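Local coordinates for uncharacterized protein (Staphylococcus aureus subsp. aureus, PDB 3H04) that is of unknown function but is probably a serine hydrolase, perhaps an esterase, of the alpha/beta-hydrolase fold, at residues A[39-44]-A[183-188]; A[67-72]-A[162-167]; A[156-161]-A[172-177]. All blocks are in the same frame, centred on the assembly; numbering follows the deposited sequence.

Overall arrangement
The three contacts cluster on one side of the chain, where two loops after core strands meet the insertion between strands 121-125 and 212-217. Contact 1 is the most buried, the W185 indole and M188 packed against L40 and M41 of loop 39-44 with one side-chain-to-backbone hydrogen bond. Contact 2, partly buried, combines one backbone hydrogen bond and two bridging waters with proline, leucine and valine packing; R68 and E72 touch P163 through aliphatic parts, their charged ends paired outside. Contact 3 joins two parts of the insertion, leucine and isoleucine packing beside a buried, bonded arginine, with the turn at the surface. Helix 173-182 supplies contact 3 and precedes the helix of contact 1; R172 ties all three together.

Contact 1: A[39-44]-A[183-188]; sequences GLMFGK and GKWINM
The indole of W185 meets loop 39-44 along its pyrrole edge, where NE1 donates to G39 O at 2.9 Å. The acceptor lies only 1° out of the ring plane and the N-H...O angle is 157°, so the bond lies in the indole plane and, with surrounding packing, holds the ring's orientation. On one flank of that bond L40 CD1 comes to 3.9 Å from W185 CZ2. On the other, the extended M41 side chain runs past the edge of the five-membered ring, a Met-aromatic contact with SD 5.0 Å from the ring centroid. Its methyl, CE, wedges in further, 3.4 Å from W185 CD1 and a tight 3.5 Å from M188 CB. With CG anti to the backbone N (chi1 -172°), W185 reaches from the first turn of helix 185-189, just after the N-cap residue K184, back to the loop. Behind this shell F136 packs edge-to-face with the indole, A179 of helix 173-182 touches both methionines, and S105 OG bonds to L40 N. G39 ends an HGGG sequence after strand 30-35, which in related alpha/beta-hydrolases contributes to the oxyanion hole; W185 thus grips a loop consistent with that site.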
ATOM      1  N   GLY A  39      -2.317   6.547  -3.646  1.00 16.62           N
ATOM      2  CA  GLY A  39      -1.630   6.749  -4.933  1.00 16.24           C
ATOM      3  C   GLY A  39      -0.208   7.296  -4.827  1.00 17.49           C
ATOM      4  O   GLY A  39       0.297   7.877  -5.787  1.00 16.69           O
ATOM      5  N   LEU A  40       0.428   7.028  -3.690  1.00 17.39           N
ATOM      6  CA  LEU A  40       1.735   7.531  -3.272  1.00 18.20           C
ATOM      7  C   LEU A  40       1.761   9.050  -3.029  1.00 18.61           C
ATOM      8  O   LEU A  40       2.846   9.604  -2.792  1.00 18.87           O
ATOM      9  CB  LEU A  40       2.860   7.139  -4.273  1.00 18.91           C
ATOM     10  CG  LEU A  40       2.945   5.659  -4.706  1.00 19.46           C
ATOM     11  CD1 LEU A  40       3.855   5.497  -5.966  1.00 20.03           C
ATOM     12  CD2 LEU A  40       3.391   4.768  -3.536  1.00 22.30           C
ATOM     13  N   MET A  41       0.602   9.715  -3.059  1.00 16.17           N
ATOM     14  CA  MET A  41       0.561  11.192  -3.077  1.00 16.30           C
ATOM     15  C   MET A  41      -0.226  11.808  -1.930  1.00 15.07           C
ATOM     16  O   MET A  41      -0.048  12.998  -1.583  1.00 16.48           O
ATOM     17  CB  MET A  41      -0.044  11.689  -4.396  1.00 15.82           C
ATOM     18  CG  MET A  41       0.655  11.274  -5.656  1.00 14.41           C
ATOM     19  SD  MET A  41       0.007  12.050  -7.215  1.00 10.74           S
ATOM     20  CE  MET A  41       1.433  11.710  -8.163  1.00 22.46           C
ATOM     21  N   PHE A  42      -1.142  11.047  -1.337  1.00 15.02           N
ATOM     22  CA  PHE A  42      -1.866  11.517  -0.202  1.00 15.30           C
ATOM     23  C   PHE A  42      -2.109  10.361   0.795  1.00 16.65           C
ATOM     24  O   PHE A  42      -1.681   9.221   0.591  1.00 19.64           O
ATOM     25  CB  PHE A  42      -3.223  12.184  -0.617  1.00 14.95           C
ATOM     26  CG  PHE A  42      -4.259  11.215  -1.153  1.00 15.53           C
ATOM     27  CD1 PHE A  42      -5.235  10.696  -0.329  1.00 15.76           C
ATOM     28  CD2 PHE A  42      -4.212  10.785  -2.511  1.00 17.83           C
ATOM     29  CE1 PHE A  42      -6.189   9.823  -0.804  1.00 18.27           C
ATOM     30  CE2 PHE A  42      -5.156   9.886  -3.010  1.00 17.86           C
ATOM     31  CZ  PHE A  42      -6.142   9.388  -2.153  1.00 20.00           C
ATOM     32  N   GLY A  43      -2.776  10.675   1.890  1.00 16.18           N
ATOM     33  CA  GLY A  43      -3.178   9.648   2.847  1.00 17.36           C
ATOM     34  C   GLY A  43      -2.473   9.817   4.187  1.00 18.56           C
ATOM     35  O   GLY A  43      -1.856  10.891   4.498  1.00 18.53           O
ATOM     36  N   LYS A  44      -2.641   8.814   5.019  1.00 18.54           N
ATOM     37  CA  LYS A  44      -2.000   8.777   6.345  1.00 19.00           C
ATOM     38  C   LYS A  44      -1.968   7.323   6.799  1.00 18.64           C
ATOM     39  O   LYS A  44      -2.801   6.502   6.349  1.00 18.42           O
ATOM     40  CB  LYS A  44      -2.755   9.628   7.371  1.00 19.68           C
ATOM     41  CG  LYS A  44      -4.171   9.151   7.703  1.00 21.49           C
ATOM     42  CD  LYS A  44      -4.948  10.189   8.584  1.00 23.63           C
ATOM     43  CE  LYS A  44      -6.403   9.716   8.768  1.00 26.82           C
ATOM     44  NZ  LYS A  44      -6.970  10.271   9.977  1.00 29.84           N
ATOM     45  N   GLY A 183      -3.115  11.814 -16.926  1.00 17.51           N
ATOM     46  CA  GLY A 183      -2.065  10.839 -17.284  1.00 19.19           C
ATOM     47  C   GLY A 183      -0.645  11.270 -16.918  1.00 19.61           C
ATOM     48  O   GLY A 183       0.316  10.803 -17.521  1.00 19.47           O
ATOM     49  N   LYS A 184      -0.497  12.147 -15.928  1.00 19.20           N
ATOM     50  CA  LYS A 184       0.827  12.605 -15.499  1.00 20.01           C
ATOM     51  C   LYS A 184       1.363  11.885 -14.248  1.00 19.81           C
ATOM     52  O   LYS A 184       2.342  12.319 -13.662  1.00 19.68           O
ATOM     53  CB  LYS A 184       0.783  14.101 -15.217  1.00 20.38           C
ATOM     54  CG  LYS A 184       0.613  14.948 -16.449  1.00 23.58           C
ATOM     55  CD  LYS A 184       0.179  16.387 -16.098  1.00 26.93           C
ATOM     56  CE  LYS A 184      -0.365  17.076 -17.386  1.00 30.37           C
ATOM     57  NZ  LYS A 184      -0.543  18.550 -17.304  1.00 32.70           N
ATOM     58  N   TRP A 185       0.706  10.816 -13.819  1.00 19.36           N
ATOM     59  CA  TRP A 185       1.091  10.123 -12.579  1.00 19.29           C
ATOM     60  C   TRP A 185       2.504   9.542 -12.660  1.00 19.11           C
ATOM     61  O   TRP A 185       3.260   9.657 -11.720  1.00 18.46           O
ATOM     62  CB  TRP A 185       0.083   9.014 -12.244  1.00 19.10           C
ATOM     63  CG  TRP A 185       0.277   8.375 -10.899  1.00 19.12           C
ATOM     64  CD1 TRP A 185       0.052   8.938  -9.683  1.00 18.91           C
ATOM     65  CD2 TRP A 185       0.659   7.022 -10.645  1.00 24.98           C
ATOM     66  NE1 TRP A 185       0.332   8.054  -8.675  1.00 20.63           N
ATOM     67  CE2 TRP A 185       0.666   6.846  -9.240  1.00 21.23           C
ATOM     68  CE3 TRP A 185       0.959   5.922 -11.477  1.00 26.59           C
ATOM     69  CZ2 TRP A 185       1.008   5.644  -8.648  1.00 26.63           C
ATOM     70  CZ3 TRP A 185       1.315   4.741 -10.897  1.00 29.55           C
ATOM     71  CH2 TRP A 185       1.305   4.586  -9.485  1.00 29.16           C
ATOM     72  N   ILE A 186       2.853   8.918 -13.775  1.00 19.08           N
ATOM     73  CA  ILE A 186       4.235   8.434 -13.955  1.00 20.83           C
ATOM     74  C   ILE A 186       5.272   9.583 -13.938  1.00 21.58           C
ATOM     75  O   ILE A 186       6.386   9.443 -13.431  1.00 22.29           O
ATOM     76  CB  ILE A 186       4.400   7.645 -15.263  1.00 20.32           C
ATOM     77  CG1 ILE A 186       3.653   6.322 -15.189  1.00 23.40           C
ATOM     78  CG2 ILE A 186       5.906   7.438 -15.574  1.00 22.63           C
ATOM     79  CD1 ILE A 186       4.325   5.257 -14.349  1.00 20.33           C
ATOM     80  N   ASN A 187       4.883  10.743 -14.441  1.00 22.16           N
ATOM     81  CA  ASN A 187       5.767  11.891 -14.424  1.00 22.38           C
ATOM     82  C   ASN A 187       6.022  12.330 -13.001  1.00 23.01           C
ATOM     83  O   ASN A 187       7.155  12.666 -12.644  1.00 23.13           O
ATOM     84  CB  ASN A 187       5.141  13.050 -15.209  1.00 23.57           C
ATOM     85  CG  ASN A 187       4.820  12.679 -16.631  1.00 25.75           C
ATOM     86  OD1 ASN A 187       5.442  13.179 -17.565  1.00 32.64           O
ATOM     87  ND2 ASN A 187       3.851  11.778 -16.812  1.00 29.67           N
ATOM     88  N   MET A 188       4.974  12.301 -12.175  1.00 22.96           N
ATOM     89  CA  MET A 188       5.070  12.768 -10.783  1.00 23.26           C
ATOM     90  C   MET A 188       5.799  11.782  -9.855  1.00 23.24           C
ATOM     91  O   MET A 188       6.342  12.193  -8.832  1.00 23.33           O
ATOM     92  CB  MET A 188       3.700  13.208 -10.291  1.00 24.96           C
ATOM     93  CG  MET A 188       3.245  14.489 -11.059  1.00 27.45           C
ATOM     94  SD  MET A 188       1.475  14.833 -11.118  1.00 34.24           S
ATOM     95  CE  MET A 188       1.436  15.386  -9.393  1.00 33.05           C
TER

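Contact 2: A[67-72]-A[162-167]; sequences YRLLPE and TPVVQD
P163, L69 and E72 bury the most surface here, along two loops that run antiparallel without forming a regular strand pair. L69 provides the direct backbone link, its N donating to V164 O at 3.0 Å. The same V164 O also receives a CA-H...O contact from R68, and Y67 O receives another from V165 CA at 3.5 Å. Beyond the backbone, L69 CD1 rests 4.0 Å from V164 CG2 and also lies close to the backbone N of Q166. P163 meets two side chains of the other loop, R68 at its CB and E72 at its CA. R68 lies alongside it, pointing the same way, with CD 3.6 Å from P163 CB, while its guanidinium runs on to salt bridges with D12 and D81. E72 approaches with CB 3.9 Å from P163 CA, and a bend at chi2 (91°) swings its carboxylate away from the proline: OE1 forms a salt bridge with R172, and OE2 accepts from S160 N. Two waters extend the pairing. One accepts from Y67 N, donates to V165 O at 2.8 Å and sits over the centre of the Y67 ring; the other accepts from V164 N at 2.9 Å and lies between L69 O and E72 OE1. At the far end D167 OD1 accepts from G43 N, tying the insertion to loop 39-44. The sequence YRLLPE, with a cis peptide before P71, resembles the YRLAPE motif of hormone-sensitive-lipase-type esterases; the pairing lays the insertion after the sixth core strand against that loop, a place where alpha/beta-hydrolases commonly carry a cap.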
ATOM      1  N   TYR A  67       5.839   6.950   5.117  1.00 16.82           N
ATOM      2  CA  TYR A  67       6.856   7.260   4.121  1.00 16.33           C
ATOM      3  C   TYR A  67       6.552   8.656   3.581  1.00 17.13           C
ATOM      4  O   TYR A  67       5.407   9.089   3.625  1.00 15.63           O
ATOM      5  CB  TYR A  67       6.838   6.229   2.978  1.00 16.67           C
ATOM      6  CG  TYR A  67       5.482   6.048   2.370  1.00 18.08           C
ATOM      7  CD1 TYR A  67       5.078   6.838   1.288  1.00 20.83           C
ATOM      8  CD2 TYR A  67       4.600   5.096   2.842  1.00 18.21           C
ATOM      9  CE1 TYR A  67       3.813   6.672   0.720  1.00 20.41           C
ATOM     10  CE2 TYR A  67       3.336   4.910   2.267  1.00 20.15           C
ATOM     11  CZ  TYR A  67       2.969   5.709   1.203  1.00 23.40           C
ATOM     12  OH  TYR A  67       1.728   5.576   0.670  1.00 23.05           O
ATOM     13  N   ARG A  68       7.574   9.326   3.048  1.00 16.92           N
ATOM     14  CA  ARG A  68       7.386  10.649   2.438  1.00 17.42           C
ATOM     15  C   ARG A  68       6.601  10.520   1.123  1.00 16.89           C
ATOM     16  O   ARG A  68       6.748   9.579   0.359  1.00 18.73           O
ATOM     17  CB  ARG A  68       8.740  11.357   2.304  1.00 17.51           C
ATOM     18  CG  ARG A  68       9.237  11.931   3.644  1.00 17.24           C
ATOM     19  CD  ARG A  68      10.670  12.455   3.555  1.00 20.49           C
ATOM     20  NE  ARG A  68      11.654  11.381   3.531  1.00 18.73           N
ATOM     21  CZ  ARG A  68      12.965  11.599   3.522  1.00 19.07           C
ATOM     22  NH1 ARG A  68      13.442  12.853   3.497  1.00 15.35           N
ATOM     23  NH2 ARG A  68      13.799  10.584   3.521  1.00 17.62           N
ATOM     24  N   LEU A  69       5.715  11.460   0.870  1.00 17.38           N
ATOM     25  CA  LEU A  69       4.858  11.378  -0.283  1.00 17.56           C
ATOM     26  C   LEU A  69       5.388  12.059  -1.529  1.00 18.71           C
ATOM     27  O   LEU A  69       6.161  13.049  -1.458  1.00 19.94           O
ATOM     28  CB  LEU A  69       3.508  11.989   0.087  1.00 17.44           C
ATOM     29  CG  LEU A  69       2.803  11.367   1.298  1.00 18.31           C
ATOM     30  CD1 LEU A  69       1.609  12.250   1.793  1.00 20.07           C
ATOM     31  CD2 LEU A  69       2.387   9.900   1.099  1.00 20.61           C
ATOM     32  N   LEU A  70       4.923  11.573  -2.683  1.00 18.60           N
ATOM     33  CA  LEU A  70       5.038  12.361  -3.921  1.00 18.81           C
ATOM     34  C   LEU A  70       4.105  13.571  -3.835  1.00 18.36           C
ATOM     35  O   LEU A  70       3.094  13.504  -3.181  1.00 17.89           O
ATOM     36  CB  LEU A  70       4.691  11.543  -5.149  1.00 19.03           C
ATOM     37  CG  LEU A  70       5.257  10.147  -5.373  1.00 19.30           C
ATOM     38  CD1 LEU A  70       4.405   9.571  -6.498  1.00 19.62           C
ATOM     39  CD2 LEU A  70       6.710  10.195  -5.726  1.00 23.28           C
ATOM     40  N   PRO A  71       4.430  14.683  -4.523  1.00 19.29           N
ATOM     41  CA  PRO A  71       5.558  14.855  -5.432  1.00 20.13           C
ATOM     42  C   PRO A  71       6.786  15.503  -4.803  1.00 19.77           C
ATOM     43  O   PRO A  71       7.736  15.805  -5.504  1.00 19.73           O
ATOM     44  CB  PRO A  71       4.962  15.788  -6.482  1.00 21.31           C
ATOM     45  CG  PRO A  71       4.120  16.731  -5.646  1.00 19.74           C
ATOM     46  CD  PRO A  71       3.462  15.791  -4.641  1.00 20.39           C
ATOM     47  N   GLU A  72       6.769  15.752  -3.506  1.00 19.88           N
ATOM     48  CA  GLU A  72       7.877  16.490  -2.880  1.00 20.16           C
ATOM     49  C   GLU A  72       9.123  15.615  -2.761  1.00 19.95           C
ATOM     50  O   GLU A  72      10.226  16.139  -2.669  1.00 18.07           O
ATOM     51  CB  GLU A  72       7.517  17.020  -1.498  1.00 19.77           C
ATOM     52  CG  GLU A  72       6.363  18.010  -1.505  1.00 20.81           C
ATOM     53  CD  GLU A  72       4.978  17.372  -1.324  1.00 21.44           C
ATOM     54  OE1 GLU A  72       4.818  16.126  -1.451  1.00 19.85           O
ATOM     55  OE2 GLU A  72       4.049  18.148  -1.048  1.00 24.20           O
ATOM     56  N   THR A 162       8.025  21.398   1.950  1.00 26.51           N
ATOM     57  CA  THR A 162       8.987  20.353   2.330  1.00 25.29           C
ATOM     58  C   THR A 162       8.220  19.000   2.423  1.00 23.09           C
ATOM     59  O   THR A 162       7.004  19.006   2.554  1.00 23.62           O
ATOM     60  CB  THR A 162       9.628  20.706   3.649  1.00 25.48           C
ATOM     61  OG1 THR A 162       8.628  20.673   4.659  1.00 28.37           O
ATOM     62  CG2 THR A 162      10.246  22.134   3.613  1.00 26.19           C
ATOM     63  N   PRO A 163       8.916  17.857   2.361  1.00 21.05           N
ATOM     64  CA  PRO A 163       8.168  16.566   2.342  1.00 19.76           C
ATOM     65  C   PRO A 163       7.373  16.310   3.584  1.00 18.91           C
ATOM     66  O   PRO A 163       7.786  16.731   4.660  1.00 18.21           O
ATOM     67  CB  PRO A 163       9.288  15.524   2.219  1.00 19.80           C
ATOM     68  CG  PRO A 163      10.449  16.273   1.593  1.00 21.18           C
ATOM     69  CD  PRO A 163      10.371  17.632   2.217  1.00 21.75           C
ATOM     70  N   VAL A 164       6.271  15.558   3.429  1.00 18.42           N
ATOM     71  CA  VAL A 164       5.346  15.215   4.464  1.00 17.45           C
ATOM     72  C   VAL A 164       5.120  13.704   4.444  1.00 17.52           C
ATOM     73  O   VAL A 164       5.339  13.064   3.424  1.00 16.97           O
ATOM     74  CB  VAL A 164       3.957  15.949   4.269  1.00 17.65           C
ATOM     75  CG1 VAL A 164       4.096  17.465   4.599  1.00 16.75           C
ATOM     76  CG2 VAL A 164       3.378  15.706   2.888  1.00 18.69           C
ATOM     77  N   VAL A 165       4.682  13.136   5.565  1.00 17.39           N
ATOM     78  CA  VAL A 165       4.282  11.727   5.575  1.00 18.86           C
ATOM     79  C   VAL A 165       2.770  11.536   5.662  1.00 18.30           C
ATOM     80  O   VAL A 165       2.307  10.414   5.634  1.00 17.95           O
ATOM     81  CB  VAL A 165       4.954  10.895   6.698  1.00 18.71           C
ATOM     82  CG1 VAL A 165       6.453  11.029   6.632  1.00 18.18           C
ATOM     83  CG2 VAL A 165       4.435  11.330   8.082  1.00 20.04           C
ATOM     84  N   GLN A 166       2.028  12.624   5.717  1.00 18.94           N
ATOM     85  CA  GLN A 166       0.598  12.579   5.697  1.00 19.77           C
ATOM     86  C   GLN A 166       0.071  13.920   5.167  1.00 19.48           C
ATOM     87  O   GLN A 166       0.798  14.921   5.123  1.00 20.57           O
ATOM     88  CB  GLN A 166       0.037  12.253   7.085  1.00 19.80           C
ATOM     89  CG  GLN A 166       0.302  13.358   8.114  1.00 21.81           C
ATOM     90  CD  GLN A 166      -0.362  13.093   9.463  1.00 26.94           C
ATOM     91  OE1 GLN A 166      -1.441  12.533   9.544  1.00 30.00           O
ATOM     92  NE2 GLN A 166       0.287  13.506  10.512  1.00 29.48           N
ATOM     93  N   ASP A 167      -1.175  13.925   4.746  1.00 18.92           N
ATOM     94  CA  ASP A 167      -1.783  15.145   4.212  1.00 18.32           C
ATOM     95  C   ASP A 167      -1.579  16.278   5.189  1.00 17.54           C
ATOM     96  O   ASP A 167      -1.854  16.139   6.405  1.00 16.73           O
ATOM     97  CB  ASP A 167      -3.314  14.993   3.969  1.00 18.44           C
ATOM     98  CG  ASP A 167      -3.660  13.913   2.994  1.00 20.18           C
ATOM     99  OD1 ASP A 167      -2.773  13.416   2.280  1.00 21.90           O
ATOM    100  OD2 ASP A 167      -4.835  13.485   3.002  1.00 22.38           O
TER
HETATM  101  O   HOH W   1       3.091   8.016   4.523  1.00 18.30           O
HETATM  102  O   HOH W   2       5.945  14.834   0.616  1.00 16.60           O

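Contact 3: A[156-161]-A[172-177]; sequences AQLTSP and RFLIYV
L158 is the anchor of the turn on helix 173-182, its side chain directed at the helix between L174 and I175. CD1 touches L174 CB at 3.8 Å, while CB sits 3.9 Å from I175 CG1, so that branch and stem of the one leucine each meet a different residue. I175 carries the packing onward: its CD1 contacts T159 CG2 at 3.8 Å, the two side chains crossing at about a right angle, and also lies over the centre of the R172 guanidinium face. The T159 methyl is available to it because OG1 takes the other branch, set between the backbone N and carbonyl carbon (chi1 68°). There OG1 bonds to A156 O at 2.7 Å, an oxygen that also accepts from T159 N, so two donors close the type I turn from A156 to T159. Across the contact R172 makes only loose approaches: NH1 is 3.8 Å from L158 O and 4.1 Å from S160 N, itself a donor, which bonds to E72. NE bonds to M41 O, NH1 to Q168 OE1, and NH2 pairs with E72, so this buried guanidinium is well satisfied; Q168 NE2 in turn bonds to L158 O. A156 and Q157 are exposed on the far side of the turn. A type I turn thus packs through its leucine on helix 173-182, within the insertion of the alpha/beta-hydrolase fold.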
ATOM      1  N   ALA A 156      -0.594  23.044  -7.476  1.00 22.83           N
ATOM      2  CA  ALA A 156       0.702  23.308  -6.865  1.00 21.64           C
ATOM      3  C   ALA A 156       0.506  23.840  -5.448  1.00 21.13           C
ATOM      4  O   ALA A 156       1.312  23.591  -4.560  1.00 22.58           O
ATOM      5  CB  ALA A 156       1.482  24.278  -7.691  1.00 22.06           C
ATOM      6  N   GLN A 157      -0.576  24.562  -5.212  1.00 19.60           N
ATOM      7  CA  GLN A 157      -0.801  25.094  -3.868  1.00 20.46           C
ATOM      8  C   GLN A 157      -1.343  24.051  -2.888  1.00 19.20           C
ATOM      9  O   GLN A 157      -1.585  24.369  -1.722  1.00 19.55           O
ATOM     10  CB  GLN A 157      -1.685  26.354  -3.923  1.00 20.69           C
ATOM     11  CG  GLN A 157      -1.038  27.538  -4.680  1.00 23.58           C
ATOM     12  CD  GLN A 157       0.387  27.898  -4.174  1.00 29.18           C
ATOM     13  OE1 GLN A 157       1.366  27.819  -4.928  1.00 32.42           O
ATOM     14  NE2 GLN A 157       0.499  28.255  -2.894  1.00 28.25           N
ATOM     15  N   LEU A 158      -1.532  22.806  -3.340  1.00 18.55           N
ATOM     16  CA  LEU A 158      -1.903  21.725  -2.428  1.00 18.41           C
ATOM     17  C   LEU A 158      -0.694  20.927  -1.971  1.00 20.23           C
ATOM     18  O   LEU A 158      -0.804  20.038  -1.116  1.00 19.67           O
ATOM     19  CB  LEU A 158      -2.944  20.848  -3.081  1.00 18.05           C
ATOM     20  CG  LEU A 158      -4.289  21.514  -3.302  1.00 19.37           C
ATOM     21  CD1 LEU A 158      -5.254  20.601  -4.087  1.00 23.90           C
ATOM     22  CD2 LEU A 158      -4.868  21.989  -1.912  1.00 22.77           C
ATOM     23  N   THR A 159       0.471  21.266  -2.536  1.00 21.12           N
ATOM     24  CA  THR A 159       1.719  20.687  -2.137  1.00 22.50           C
ATOM     25  C   THR A 159       2.376  21.455  -1.017  1.00 23.63           C
ATOM     26  O   THR A 159       2.023  22.614  -0.670  1.00 22.92           O
ATOM     27  CB  THR A 159       2.723  20.543  -3.331  1.00 22.23           C
ATOM     28  OG1 THR A 159       3.132  21.829  -3.767  1.00 22.86           O
ATOM     29  CG2 THR A 159       2.089  19.801  -4.474  1.00 23.95           C
ATOM     30  N   SER A 160       3.375  20.804  -0.451  1.00 24.64           N
ATOM     31  CA  SER A 160       4.046  21.311   0.702  1.00 26.00           C
ATOM     32  C   SER A 160       5.425  21.808   0.271  1.00 26.68           C
ATOM     33  O   SER A 160       6.010  21.266  -0.666  1.00 27.17           O
ATOM     34  CB  SER A 160       4.166  20.190   1.751  1.00 26.28           C
ATOM     35  OG  SER A 160       4.928  20.634   2.857  1.00 26.05           O
ATOM     36  N   PRO A 161       5.956  22.838   0.954  1.00 27.97           N
ATOM     37  CA  PRO A 161       7.276  23.307   0.608  1.00 28.22           C
ATOM     38  C   PRO A 161       8.356  22.332   1.061  1.00 28.07           C
ATOM     39  O   PRO A 161       9.471  22.383   0.549  1.00 29.42           O
ATOM     40  CB  PRO A 161       7.392  24.672   1.326  1.00 29.10           C
ATOM     41  CG  PRO A 161       6.401  24.661   2.381  1.00 28.69           C
ATOM     42  CD  PRO A 161       5.366  23.602   2.067  1.00 29.31           C
ATOM     43  N   ARG A 172      -5.526  17.552  -0.342  1.00 16.00           N
ATOM     44  CA  ARG A 172      -4.337  17.153  -1.008  1.00 16.92           C
ATOM     45  C   ARG A 172      -4.661  16.069  -2.032  1.00 17.33           C
ATOM     46  O   ARG A 172      -3.988  15.987  -3.063  1.00 17.40           O
ATOM     47  CB  ARG A 172      -3.334  16.621   0.035  1.00 16.53           C
ATOM     48  CG  ARG A 172      -2.036  16.204  -0.582  1.00 18.36           C
ATOM     49  CD  ARG A 172      -1.047  15.890   0.480  1.00 18.03           C
ATOM     50  NE  ARG A 172       0.100  15.347  -0.172  1.00 15.12           N
ATOM     51  CZ  ARG A 172       1.241  15.969  -0.375  1.00 16.16           C
ATOM     52  NH1 ARG A 172       1.468  17.193   0.108  1.00 15.79           N
ATOM     53  NH2 ARG A 172       2.171  15.324  -1.074  1.00 18.01           N
ATOM     54  N   PHE A 173      -5.674  15.261  -1.763  1.00 15.99           N
ATOM     55  CA  PHE A 173      -6.022  14.188  -2.702  1.00 16.94           C
ATOM     56  C   PHE A 173      -6.306  14.627  -4.144  1.00 15.31           C
ATOM     57  O   PHE A 173      -6.153  13.819  -5.082  1.00 13.61           O
ATOM     58  CB  PHE A 173      -7.138  13.344  -2.142  1.00 19.72           C
ATOM     59  CG  PHE A 173      -8.442  13.827  -2.466  1.00 22.78           C
ATOM     60  CD1 PHE A 173      -9.001  13.470  -3.665  1.00 24.37           C
ATOM     61  CD2 PHE A 173      -9.124  14.677  -1.618  1.00 30.06           C
ATOM     62  CE1 PHE A 173     -10.165  13.892  -4.028  1.00 29.15           C
ATOM     63  CE2 PHE A 173     -10.393  15.105  -2.014  1.00 33.83           C
ATOM     64  CZ  PHE A 173     -10.892  14.711  -3.225  1.00 32.06           C
ATOM     65  N   LEU A 174      -6.622  15.914  -4.348  1.00 14.48           N
ATOM     66  CA  LEU A 174      -6.825  16.415  -5.707  1.00 14.16           C
ATOM     67  C   LEU A 174      -5.570  16.363  -6.538  1.00 14.38           C
ATOM     68  O   LEU A 174      -5.670  16.345  -7.746  1.00 14.01           O
ATOM     69  CB  LEU A 174      -7.357  17.848  -5.696  1.00 13.87           C
ATOM     70  CG  LEU A 174      -8.790  17.987  -5.195  1.00 14.43           C
ATOM     71  CD1 LEU A 174      -9.105  19.486  -4.963  1.00 16.47           C
ATOM     72  CD2 LEU A 174      -9.808  17.322  -6.141  1.00 16.61           C
ATOM     73  N   ILE A 175      -4.396  16.376  -5.897  1.00 14.75           N
ATOM     74  CA  ILE A 175      -3.122  16.209  -6.628  1.00 16.25           C
ATOM     75  C   ILE A 175      -3.114  14.857  -7.362  1.00 15.65           C
ATOM     76  O   ILE A 175      -2.678  14.755  -8.521  1.00 15.12           O
ATOM     77  CB  ILE A 175      -1.909  16.257  -5.691  1.00 17.43           C
ATOM     78  CG1 ILE A 175      -1.786  17.597  -4.958  1.00 21.17           C
ATOM     79  CG2 ILE A 175      -0.580  16.025  -6.486  1.00 22.45           C
ATOM     80  CD1 ILE A 175      -0.780  17.409  -3.759  1.00 25.01           C
ATOM     81  N   TYR A 176      -3.644  13.837  -6.704  1.00 14.63           N
ATOM     82  CA  TYR A 176      -3.726  12.477  -7.283  1.00 13.83           C
ATOM     83  C   TYR A 176      -4.825  12.393  -8.377  1.00 14.20           C
ATOM     84  O   TYR A 176      -4.616  11.779  -9.431  1.00 13.88           O
ATOM     85  CB  TYR A 176      -3.991  11.457  -6.190  1.00 14.06           C
ATOM     86  CG  TYR A 176      -4.272  10.060  -6.725  1.00 12.82           C
ATOM     87  CD1 TYR A 176      -3.217   9.274  -7.249  1.00 15.93           C
ATOM     88  CD2 TYR A 176      -5.544   9.574  -6.807  1.00 15.71           C
ATOM     89  CE1 TYR A 176      -3.432   8.051  -7.813  1.00 14.52           C
ATOM     90  CE2 TYR A 176      -5.790   8.275  -7.313  1.00 13.50           C
ATOM     91  CZ  TYR A 176      -4.713   7.516  -7.812  1.00 16.42           C
ATOM     92  OH  TYR A 176      -4.828   6.245  -8.389  1.00 21.33           O
ATOM     93  N   VAL A 177      -5.981  12.991  -8.117  1.00 13.84           N
ATOM     94  CA  VAL A 177      -7.054  13.033  -9.109  1.00 12.96           C
ATOM     95  C   VAL A 177      -6.539  13.704 -10.381  1.00 13.98           C
ATOM     96  O   VAL A 177      -6.766  13.231 -11.521  1.00 14.82           O
ATOM     97  CB  VAL A 177      -8.283  13.819  -8.531  1.00 12.73           C
ATOM     98  CG1 VAL A 177      -9.226  14.214  -9.640  1.00 14.04           C
ATOM     99  CG2 VAL A 177      -9.100  12.951  -7.464  1.00 13.22           C
TER